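Local coordinates for uncharacterized protein (Trypanosoma congolense, PDB 4E40), which probably serves as the cell-surface receptor for haptoglobin-hemoglobin, binding it through an elongated helical bundle that is the portion described here, at residues A23-V28 against Q196-S201; E65-A70 against K89-A94; A137-N142 against N189-T194. All blocks are in the same frame, centred on the assembly; numbering follows the deposited sequence.

Contact 1: A23-V28 against Q196-S201; sequences AQLAGV and QSILTS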
ATOM      1  N   ALA A  23     -15.717 -19.233  13.154  1.00 17.32           N
ATOM      2  CA  ALA A  23     -15.201 -19.419  11.777  1.00 17.16           C
ATOM      3  C   ALA A  23     -14.687 -18.106  11.192  1.00 18.29           C
ATOM      4  O   ALA A  23     -13.630 -18.089  10.536  1.00 18.48           O
ATOM      5  CB  ALA A  23     -16.223 -20.040  10.846  1.00 19.59           C
ATOM      6  N   GLN A  24     -15.373 -16.993  11.526  1.00 17.23           N
ATOM      7  CA  GLN A  24     -14.871 -15.672  11.052  1.00 17.61           C
ATOM      8  C   GLN A  24     -13.555 -15.281  11.741  1.00 17.22           C
ATOM      9  O   GLN A  24     -12.627 -14.811  11.098  1.00 17.35           O
ATOM     10  CB  GLN A  24     -15.879 -14.554  11.338  1.00 19.04           C
ATOM     11  CG  GLN A  24     -17.225 -14.728  10.648  1.00 22.54           C
ATOM     12  CD  GLN A  24     -17.385 -14.046   9.363  1.00 23.51           C
ATOM     13  OE1 GLN A  24     -17.805 -14.694   8.370  1.00 34.07           O
ATOM     14  NE2 GLN A  24     -16.880 -12.860   9.266  1.00 18.48           N
ATOM     15  N   LEU A  25     -13.474 -15.454  13.076  1.00 17.01           N
ATOM     16  CA  LEU A  25     -12.279 -15.077  13.824  1.00 17.77           C
ATOM     17  C   LEU A  25     -11.110 -15.912  13.290  1.00 18.53           C
ATOM     18  O   LEU A  25     -10.017 -15.358  13.089  1.00 19.35           O
ATOM     19  CB  LEU A  25     -12.487 -15.335  15.335  1.00 17.19           C
ATOM     20  CG  LEU A  25     -13.537 -14.329  15.920  1.00 17.24           C
ATOM     21  CD1 LEU A  25     -13.972 -14.845  17.298  1.00 16.58           C
ATOM     22  CD2 LEU A  25     -13.019 -12.891  15.998  1.00 16.75           C
ATOM     23  N   ALA A  26     -11.369 -17.214  13.059  1.00 18.91           N
ATOM     24  CA  ALA A  26     -10.323 -18.144  12.530  1.00 19.77           C
ATOM     25  C   ALA A  26      -9.845 -17.688  11.160  1.00 20.37           C
ATOM     26  O   ALA A  26      -8.677 -17.947  10.789  1.00 22.43           O
ATOM     27  CB  ALA A  26     -10.852 -19.568  12.439  1.00 20.39           C
ATOM     28  N   GLY A  27     -10.705 -17.028  10.401  1.00 18.10           N
ATOM     29  CA  GLY A  27     -10.332 -16.593   9.062  1.00 17.00           C
ATOM     30  C   GLY A  27      -9.732 -15.186   8.993  1.00 17.73           C
ATOM     31  O   GLY A  27      -9.367 -14.758   7.924  1.00 17.94           O
ATOM     32  N   VAL A  28      -9.544 -14.498  10.120  1.00 16.85           N
ATOM     33  CA  VAL A  28      -8.943 -13.164  10.107  1.00 16.37           C
ATOM     34  C   VAL A  28      -7.466 -13.236   9.666  1.00 17.61           C
ATOM     35  O   VAL A  28      -7.024 -12.355   8.923  1.00 16.76           O
ATOM     36  CB  VAL A  28      -9.040 -12.502  11.510  1.00 16.95           C
ATOM     37  CG1 VAL A  28      -8.158 -11.237  11.563  1.00 18.17           C
ATOM     38  CG2 VAL A  28     -10.540 -12.174  11.771  1.00 17.38           C
ATOM     39  N   GLN A 196     -12.743  -5.376  19.100  1.00 20.99           N
ATOM     40  CA  GLN A 196     -12.660  -4.038  18.555  1.00 22.59           C
ATOM     41  C   GLN A 196     -11.331  -3.797  17.869  1.00 21.92           C
ATOM     42  O   GLN A 196     -11.318  -3.183  16.799  1.00 22.13           O
ATOM     43  CB  GLN A 196     -12.896  -2.960  19.621  1.00 28.21           C
ATOM     44  CG  GLN A 196     -13.222  -1.594  18.961  1.00 36.13           C
ATOM     45  CD  GLN A 196     -14.152  -1.687  17.714  1.00 40.82           C
ATOM     46  OE1 GLN A 196     -13.737  -1.342  16.555  1.00 32.15           O
ATOM     47  NE2 GLN A 196     -15.403  -2.186  17.922  1.00 43.39           N
ATOM     48  N   SER A 197     -10.248  -4.357  18.420  1.00 21.48           N
ATOM     49  CA  SER A 197      -8.923  -4.130  17.814  1.00 21.95           C
ATOM     50  C   SER A 197      -8.833  -4.828  16.455  1.00 20.44           C
ATOM     51  O   SER A 197      -8.172  -4.361  15.546  1.00 19.94           O
ATOM     52  CB  SER A 197      -7.814  -4.612  18.757  1.00 26.34           C
ATOM     53  OG  SER A 197      -7.692  -6.013  18.617  1.00 35.83           O
ATOM     54  N   ILE A 198      -9.517  -5.963  16.280  1.00 18.83           N
ATOM     55  CA  ILE A 198      -9.441  -6.645  14.977  1.00 17.71           C
ATOM     56  C   ILE A 198     -10.084  -5.763  13.932  1.00 17.89           C
ATOM     57  O   ILE A 198      -9.561  -5.638  12.864  1.00 18.15           O
ATOM     58  CB  ILE A 198     -10.189  -8.014  14.972  1.00 18.12           C
ATOM     59  CG1 ILE A 198      -9.509  -8.977  15.952  1.00 18.33           C
ATOM     60  CG2 ILE A 198     -10.205  -8.589  13.541  1.00 18.56           C
ATOM     61  CD1 ILE A 198     -10.442 -10.154  16.332  1.00 19.89           C
ATOM     62  N   LEU A 199     -11.272  -5.203  14.237  1.00 17.35           N
ATOM     63  CA  LEU A 199     -12.039  -4.410  13.309  1.00 17.87           C
ATOM     64  C   LEU A 199     -11.230  -3.131  12.954  1.00 17.29           C
ATOM     65  O   LEU A 199     -11.109  -2.839  11.768  1.00 18.15           O
ATOM     66  CB  LEU A 199     -13.405  -4.028  13.903  1.00 18.00           C
ATOM     67  CG  LEU A 199     -14.381  -5.192  14.152  1.00 18.37           C
ATOM     68  CD1 LEU A 199     -15.693  -4.632  14.752  1.00 18.20           C
ATOM     69  CD2 LEU A 199     -14.675  -5.870  12.792  1.00 19.15           C
ATOM     70  N   THR A 200     -10.650  -2.487  13.969  1.00 18.94           N
ATOM     71  CA  THR A 200      -9.804  -1.297  13.696  1.00 20.49           C
ATOM     72  C   THR A 200      -8.574  -1.657  12.880  1.00 18.28           C
ATOM     73  O   THR A 200      -8.236  -0.937  11.894  1.00 19.75           O
ATOM     74  CB  THR A 200      -9.500  -0.518  14.972  1.00 20.44           C
ATOM     75  OG1 THR A 200      -8.935  -1.353  15.963  1.00 27.70           O
ATOM     76  CG2 THR A 200     -10.714   0.012  15.543  1.00 21.22           C
ATOM     77  N   SER A 201      -7.920  -2.751  13.228  1.00 18.63           N
ATOM     78  CA  SER A 201      -6.697  -3.164  12.477  1.00 17.72           C
ATOM     79  C   SER A 201      -7.039  -3.526  11.040  1.00 19.19           C
ATOM     80  O   SER A 201      -6.334  -3.078  10.105  1.00 19.28           O
ATOM     81  CB  SER A 201      -6.003  -4.342  13.131  1.00 19.45           C
ATOM     82  OG  SER A 201      -5.465  -3.966  14.405  1.00 24.08           O
TER
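Ile198 is the only residue of 196-201 to meet 23-28, and its two branches part to reach two different partners. Its CD1 lies 3.8 Å from Leu25 CD2, the two side chains crossing at about a right angle. The CG2 branch instead turns to Val28, lying 3.9 Å from Val28 CG1 and 4.0 Å from Val28 CG2, so that a single methyl faces both prongs of the valine. With CG1 anti to the carbonyl carbon (chi1 -64°), Ile198 sends one branch to each residue. All three side chains are buried and the meeting is wholly apolar. The backbones stay well apart, Val28 CA and Ile198 CA being 8.2 Å from each other. In the elongated helical bundle of this receptor, the contact ties the junction between helix 12-26 and helix 28-73 to the early part of helix 192-246. Leu175 of helix 172-180 packs on Leu25 and Ile198, and helix 82-147 supplies Asn132 beside Ile198 and Val140 beside Leu25. Away from this packing, Gln196 and Thr200 are exposed, while Ser197 is partly exposed and lies against Asn132, its OG hydrogen-bonded to Thr194 O within its own helix.

Contact 2: E65-A70 against K89-A94; sequences ERASAA and KAAAVA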
ATOM      1  N   GLU A  65      24.883  19.297 -19.312  1.00 20.80           N
ATOM      2  CA  GLU A  65      26.276  19.735 -19.330  1.00 21.98           C
ATOM      3  C   GLU A  65      26.894  19.702 -20.716  1.00 21.15           C
ATOM      4  O   GLU A  65      27.731  20.585 -21.044  1.00 22.56           O
ATOM      5  CB  GLU A  65      27.082  19.001 -18.227  1.00 22.96           C
ATOM      6  CG  GLU A  65      26.634  19.346 -16.789  1.00 25.85           C
ATOM      7  CD  GLU A  65      26.434  20.857 -16.500  1.00 30.79           C
ATOM      8  OE1 GLU A  65      27.319  21.688 -16.774  1.00 35.17           O
ATOM      9  OE2 GLU A  65      25.341  21.248 -16.040  1.00 30.00           O
ATOM     10  N   ARG A  66      26.521  18.732 -21.543  1.00 20.60           N
ATOM     11  CA  ARG A  66      26.940  18.721 -22.947  1.00 22.29           C
ATOM     12  C   ARG A  66      26.398  19.955 -23.669  1.00 23.07           C
ATOM     13  O   ARG A  66      27.117  20.599 -24.471  1.00 23.07           O
ATOM     14  CB  ARG A  66      26.523  17.455 -23.625  1.00 25.52           C
ATOM     15  CG  ARG A  66      27.368  16.272 -23.122  1.00 28.95           C
ATOM     16  CD  ARG A  66      27.110  15.022 -23.972  1.00 33.40           C
ATOM     17  NE  ARG A  66      26.117  14.170 -23.360  1.00 44.65           N
ATOM     18  CZ  ARG A  66      24.836  14.136 -23.693  1.00 46.71           C
ATOM     19  NH1 ARG A  66      24.055  13.311 -23.030  1.00 39.09           N
ATOM     20  NH2 ARG A  66      24.341  14.919 -24.665  1.00 47.77           N
ATOM     21  N   ALA A  67      25.145  20.315 -23.351  1.00 21.67           N
ATOM     22  CA  ALA A  67      24.597  21.514 -23.996  1.00 22.71           C
ATOM     23  C   ALA A  67      25.368  22.787 -23.540  1.00 22.83           C
ATOM     24  O   ALA A  67      25.658  23.676 -24.385  1.00 22.67           O
ATOM     25  CB  ALA A  67      23.084  21.609 -23.697  1.00 21.69           C
ATOM     26  N   SER A  68      25.705  22.872 -22.244  1.00 23.40           N
ATOM     27  CA  SER A  68      26.426  24.013 -21.659  1.00 24.11           C
ATOM     28  C   SER A  68      27.810  24.103 -22.292  1.00 24.65           C
ATOM     29  O   SER A  68      28.283  25.215 -22.617  1.00 24.04           O
ATOM     30  CB  SER A  68      26.580  23.870 -20.165  1.00 28.62           C
ATOM     31  OG  SER A  68      25.325  24.133 -19.529  1.00 36.78           O
ATOM     32  N   ALA A  69      28.417  22.926 -22.513  1.00 23.69           N
ATOM     33  CA  ALA A  69      29.740  22.914 -23.201  1.00 24.83           C
ATOM     34  C   ALA A  69      29.657  23.465 -24.641  1.00 25.72           C
ATOM     35  O   ALA A  69      30.564  24.204 -25.073  1.00 24.54           O
ATOM     36  CB  ALA A  69      30.404  21.548 -23.130  1.00 25.25           C
ATOM     37  N   ALA A  70      28.545  23.157 -25.355  1.00 24.62           N
ATOM     38  CA  ALA A  70      28.268  23.678 -26.722  1.00 25.77           C
ATOM     39  C   ALA A  70      28.105  25.200 -26.730  1.00 26.02           C
ATOM     40  O   ALA A  70      28.710  25.892 -27.582  1.00 27.25           O
ATOM     41  CB  ALA A  70      27.086  22.947 -27.371  1.00 27.84           C
ATOM     42  N   LYS A  89      19.795  28.970 -27.707  1.00 21.83           N
ATOM     43  CA  LYS A  89      18.370  28.736 -27.393  1.00 22.56           C
ATOM     44  C   LYS A  89      18.095  27.300 -27.024  1.00 21.34           C
ATOM     45  O   LYS A  89      17.314  27.031 -26.076  1.00 19.93           O
ATOM     46  CB  LYS A  89      17.497  29.107 -28.582  1.00 26.52           C
ATOM     47  CG  LYS A  89      17.408  30.614 -28.807  1.00 32.22           C
ATOM     48  CD  LYS A  89      16.567  30.894 -30.047  1.00 37.87           C
ATOM     49  CE  LYS A  89      16.904  32.261 -30.589  1.00 39.59           C
ATOM     50  NZ  LYS A  89      16.258  32.529 -31.914  1.00 46.76           N
ATOM     51  N   ALA A  90      18.694  26.367 -27.778  1.00 19.51           N
ATOM     52  CA  ALA A  90      18.517  24.951 -27.486  1.00 19.52           C
ATOM     53  C   ALA A  90      19.057  24.596 -26.105  1.00 19.86           C
ATOM     54  O   ALA A  90      18.475  23.831 -25.360  1.00 18.91           O
ATOM     55  CB  ALA A  90      19.185  24.093 -28.555  1.00 21.00           C
ATOM     56  N   ALA A  91      20.249  25.111 -25.787  1.00 19.75           N
ATOM     57  CA  ALA A  91      20.777  24.819 -24.450  1.00 18.38           C
ATOM     58  C   ALA A  91      19.932  25.373 -23.305  1.00 18.34           C
ATOM     59  O   ALA A  91      19.798  24.752 -22.252  1.00 17.90           O
ATOM     60  CB  ALA A  91      22.220  25.395 -24.353  1.00 18.25           C
ATOM     61  N   ALA A  92      19.308  26.547 -23.532  1.00 18.36           N
ATOM     62  CA  ALA A  92      18.408  27.131 -22.534  1.00 18.05           C
ATOM     63  C   ALA A  92      17.184  26.220 -22.377  1.00 17.91           C
ATOM     64  O   ALA A  92      16.791  25.906 -21.247  1.00 17.08           O
ATOM     65  CB  ALA A  92      17.923  28.510 -23.032  1.00 19.06           C
ATOM     66  N   VAL A  93      16.690  25.702 -23.493  1.00 17.55           N
ATOM     67  CA  VAL A  93      15.579  24.664 -23.403  1.00 17.31           C
ATOM     68  C   VAL A  93      15.974  23.431 -22.584  1.00 16.88           C
ATOM     69  O   VAL A  93      15.232  22.951 -21.724  1.00 16.80           O
ATOM     70  CB  VAL A  93      15.090  24.251 -24.808  1.00 17.07           C
ATOM     71  CG1 VAL A  93      14.228  22.996 -24.756  1.00 18.61           C
ATOM     72  CG2 VAL A  93      14.273  25.423 -25.396  1.00 20.01           C
ATOM     73  N   ALA A  94      17.192  22.946 -22.816  1.00 16.52           N
ATOM     74  CA  ALA A  94      17.633  21.758 -22.086  1.00 16.59           C
ATOM     75  C   ALA A  94      17.724  22.049 -20.584  1.00 16.24           C
ATOM     76  O   ALA A  94      17.264  21.231 -19.787  1.00 16.02           O
ATOM     77  CB  ALA A  94      19.021  21.296 -22.643  1.00 16.23           C
TER
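Ala67 carries the whole of this contact for 65-70, its methyl group facing both Ala91 and Ala94 of the second helix. Before it in sequence come Glu65 and Arg66, both exposed, although Arg66 NH2 makes a salt bridge with Glu241 of helix 192-246. The CB of Ala67 points at the second helix and lies 3.9 Å from Ala91 CB and 4.2 Å from Ala94 CB, so one methyl spans two residues that are nearly a turn apart. Ala91 CB also rests 3.8 Å from Ala67 O, placing a side chain directly against the backbone of the other helix. Such small residues let the helices come very close: Ala67 CA and Ala91 CA are separated by 5.1 Å. Ser68 follows with its CB directed away from 89-94, and its OG is in weak hydrogen bonds with Val64 O and His95 NE2. Ala70, nearly a turn beyond Ala67, again faces the second helix. Helices 28-73 and 82-147 thus pack as a close alanine-lined pair near one end of the bundle, and helix 192-246 lies against both, with Ala237 touching Ala67, Ala240 touching Ala70 and Glu239 touching Ala90.

Contact 3: A137-N142 against N189-T194; sequences AVKVSN and NAVKTT. Unlike the reference sequence in segment 137-142: Ala137 (reference Val).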
ATOM      1  N   ALA A 137     -10.313 -16.414  18.592  1.00 20.37           N
ATOM      2  CA  ALA A 137     -10.909 -17.647  18.093  1.00 18.69           C
ATOM      3  C   ALA A 137     -10.757 -18.758  19.118  1.00 21.36           C
ATOM      4  O   ALA A 137     -11.692 -19.538  19.284  1.00 21.39           O
ATOM      5  CB  ALA A 137     -10.248 -18.082  16.734  1.00 19.55           C
ATOM      6  N   VAL A 138      -9.589 -18.812  19.765  1.00 20.56           N
ATOM      7  CA  VAL A 138      -9.384 -19.818  20.865  1.00 22.17           C
ATOM      8  C   VAL A 138     -10.417 -19.621  21.920  1.00 21.91           C
ATOM      9  O   VAL A 138     -11.073 -20.598  22.385  1.00 22.79           O
ATOM     10  CB  VAL A 138      -7.999 -19.677  21.514  1.00 23.32           C
ATOM     11  CG1 VAL A 138      -7.918 -20.585  22.739  1.00 26.13           C
ATOM     12  CG2 VAL A 138      -6.955 -20.083  20.507  1.00 24.17           C
ATOM     13  N   LYS A 139     -10.687 -18.392  22.332  1.00 22.54           N
ATOM     14  CA  LYS A 139     -11.675 -18.204  23.398  1.00 22.59           C
ATOM     15  C   LYS A 139     -13.138 -18.540  23.037  1.00 21.23           C
ATOM     16  O   LYS A 139     -13.912 -19.071  23.856  1.00 23.18           O
ATOM     17  CB  LYS A 139     -11.616 -16.791  23.935  1.00 22.35           C
ATOM     18  CG  LYS A 139     -10.248 -16.465  24.513  1.00 27.29           C
ATOM     19  CD  LYS A 139     -10.245 -15.159  25.265  1.00 29.36           C
ATOM     20  CE  LYS A 139      -8.866 -14.871  25.871  1.00 32.33           C
ATOM     21  NZ  LYS A 139      -8.987 -13.862  26.957  1.00 34.91           N
ATOM     22  N   VAL A 140     -13.515 -18.215  21.798  1.00 20.76           N
ATOM     23  CA  VAL A 140     -14.828 -18.581  21.323  1.00 19.66           C
ATOM     24  C   VAL A 140     -14.896 -20.103  21.138  1.00 21.25           C
ATOM     25  O   VAL A 140     -15.943 -20.694  21.383  1.00 22.68           O
ATOM     26  CB  VAL A 140     -15.249 -17.798  20.025  1.00 19.80           C
ATOM     27  CG1 VAL A 140     -16.620 -18.274  19.485  1.00 20.17           C
ATOM     28  CG2 VAL A 140     -15.275 -16.304  20.374  1.00 17.69           C
ATOM     29  N   SER A 141     -13.807 -20.744  20.691  1.00 22.37           N
ATOM     30  CA  SER A 141     -13.805 -22.206  20.568  1.00 23.35           C
ATOM     31  C   SER A 141     -14.006 -22.823  21.945  1.00 24.95           C
ATOM     32  O   SER A 141     -14.723 -23.845  22.059  1.00 24.81           O
ATOM     33  CB  SER A 141     -12.496 -22.740  19.976  1.00 25.10           C
ATOM     34  OG  SER A 141     -12.378 -22.373  18.613  1.00 24.76           O
ATOM     35  N   ASN A 142     -13.392 -22.232  22.983  1.00 25.26           N
ATOM     36  CA  ASN A 142     -13.582 -22.752  24.354  1.00 28.26           C
ATOM     37  C   ASN A 142     -15.030 -22.672  24.767  1.00 28.19           C
ATOM     38  O   ASN A 142     -15.562 -23.610  25.411  1.00 29.84           O
ATOM     39  CB  ASN A 142     -12.691 -22.068  25.382  1.00 28.84           C
ATOM     40  CG  ASN A 142     -11.237 -22.328  25.142  1.00 31.60           C
ATOM     41  OD1 ASN A 142     -10.861 -23.270  24.407  1.00 37.68           O
ATOM     42  ND2 ASN A 142     -10.376 -21.504  25.762  1.00 34.37           N
ATOM     43  N   ASN A 189     -15.814  -8.976  28.820  1.00 27.68           N
ATOM     44  CA  ASN A 189     -14.489  -8.435  29.060  1.00 27.71           C
ATOM     45  C   ASN A 189     -13.315  -9.256  28.649  1.00 27.84           C
ATOM     46  O   ASN A 189     -12.255  -8.695  28.401  1.00 29.15           O
ATOM     47  CB  ASN A 189     -14.344  -8.209  30.568  1.00 35.64           C
ATOM     48  CG  ASN A 189     -15.011  -6.959  31.014  1.00 42.59           C
ATOM     49  OD1 ASN A 189     -15.658  -6.275  30.223  1.00 47.78           O
ATOM     50  ND2 ASN A 189     -14.831  -6.622  32.288  1.00 49.28           N
ATOM     51  N   ALA A 190     -13.482 -10.565  28.483  1.00 25.44           N
ATOM     52  CA  ALA A 190     -12.376 -11.388  28.039  1.00 25.15           C
ATOM     53  C   ALA A 190     -12.009 -11.148  26.603  1.00 24.26           C
ATOM     54  O   ALA A 190     -10.923 -11.516  26.188  1.00 26.88           O
ATOM     55  CB  ALA A 190     -12.724 -12.866  28.234  1.00 26.53           C
ATOM     56  N   VAL A 191     -12.915 -10.542  25.852  1.00 23.01           N
ATOM     57  CA  VAL A 191     -12.721 -10.431  24.392  1.00 22.10           C
ATOM     58  C   VAL A 191     -13.109  -9.087  23.809  1.00 22.77           C
ATOM     59  O   VAL A 191     -12.781  -8.828  22.647  1.00 21.24           O
ATOM     60  CB  VAL A 191     -13.486 -11.554  23.627  1.00 20.37           C
ATOM     61  CG1 VAL A 191     -12.753 -12.905  23.746  1.00 22.50           C
ATOM     62  CG2 VAL A 191     -14.939 -11.659  24.132  1.00 20.81           C
ATOM     63  N   LYS A 192     -13.813  -8.236  24.560  1.00 21.41           N
ATOM     64  CA  LYS A 192     -14.389  -7.039  23.943  1.00 21.14           C
ATOM     65  C   LYS A 192     -13.365  -6.157  23.227  1.00 22.64           C
ATOM     66  O   LYS A 192     -13.568  -5.728  22.070  1.00 21.19           O
ATOM     67  CB  LYS A 192     -15.158  -6.196  24.990  1.00 24.76           C
ATOM     68  CG  LYS A 192     -15.693  -4.863  24.462  1.00 26.08           C
ATOM     69  CD  LYS A 192     -16.442  -4.183  25.594  1.00 30.94           C
ATOM     70  CE  LYS A 192     -16.555  -2.685  25.368  1.00 36.92           C
ATOM     71  NZ  LYS A 192     -17.817  -2.296  24.717  1.00 42.29           N
ATOM     72  N   THR A 193     -12.280  -5.851  23.931  1.00 22.23           N
ATOM     73  CA  THR A 193     -11.260  -4.989  23.305  1.00 22.88           C
ATOM     74  C   THR A 193     -10.491  -5.705  22.198  1.00 21.83           C
ATOM     75  O   THR A 193     -10.121  -5.066  21.226  1.00 23.33           O
ATOM     76  CB  THR A 193     -10.309  -4.366  24.367  1.00 27.15           C
ATOM     77  OG1 THR A 193      -9.546  -5.412  24.958  1.00 33.96           O
ATOM     78  CG2 THR A 193     -11.103  -3.674  25.451  1.00 26.68           C
ATOM     79  N   THR A 194     -10.311  -7.025  22.325  1.00 21.97           N
ATOM     80  CA  THR A 194      -9.714  -7.841  21.292  1.00 21.55           C
ATOM     81  C   THR A 194     -10.519  -7.775  19.996  1.00 20.64           C
ATOM     82  O   THR A 194      -9.975  -7.498  18.910  1.00 19.99           O
ATOM     83  CB  THR A 194      -9.553  -9.266  21.796  1.00 24.20           C
ATOM     84  OG1 THR A 194      -8.687  -9.244  22.948  1.00 27.11           O
ATOM     85  CG2 THR A 194      -8.920 -10.135  20.713  1.00 23.59           C
TER
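Lys139 stretches from helix 82-147 to the turn that leads into helix 192-246, touching Val191 along its aliphatic part and Ala190 at its amine. Its CB points toward 189-194 and already lies 4.1 Å from Val191 CG1. CG stands anti to the carbonyl carbon (chi1 -60°), and beyond it the chain is extended, which carries the amine across to the turn. CD makes the closest apolar approach, 3.7 Å from the same Val191 CG1, and the two side chains run past each other in opposite directions. CE comes next, passing 3.9 Å from Ala190 O. At the tip, NZ donates a hydrogen bond of 3.1 Å to Ala190 O. The amine approaches at a C=O...N angle of 134°, tilted 21° from the carbonyl plane, while Ala190 CB lies 4.1 Å from NZ. The same amine also bonds to Gly3 O, its strongest polar partner, so the N-terminal segment of the chain is gathered in as well; Ile5 of that segment packs on both Lys139 and Val191. Val191 occupies the N-cap position of helix 192-246, so the lysine fastens the last carbonyl before the cap residue and lays its CB and CD against CG1 of the cap residue. The amine is held by two neutral backbone carbonyl oxygens, of Ala190 and Gly3; such a setting would be expected to favour the protonated form, and it joins three separate parts of the chain through one partly exposed residue.

Overall arrangement
Contacts 1 and 3 form one continuous region at one end of the long bundle: their centres are 11 Å apart, and Leu25 of contact 1 packs on contact 3 directly, with Leu25 CD1 3.6 Å from Val140 CG2 and Leu25 CB 3.8 Å from Ala137 CB. Both involve the start of helix 192-246, contact 3 through the residues leading into it. Contact 2 lies on the opposite side of the chain's centre, its own centre about 60 Å from that of contact 1 and about 70 Å from that of contact 3. Helix 82-147 spans this separation, supplying 89-94 and 137-142. Arg42 and Lys52 of helix 28-73, which bind heme b in another structure of this protein, lie outside all three contacts; no heme is bound here.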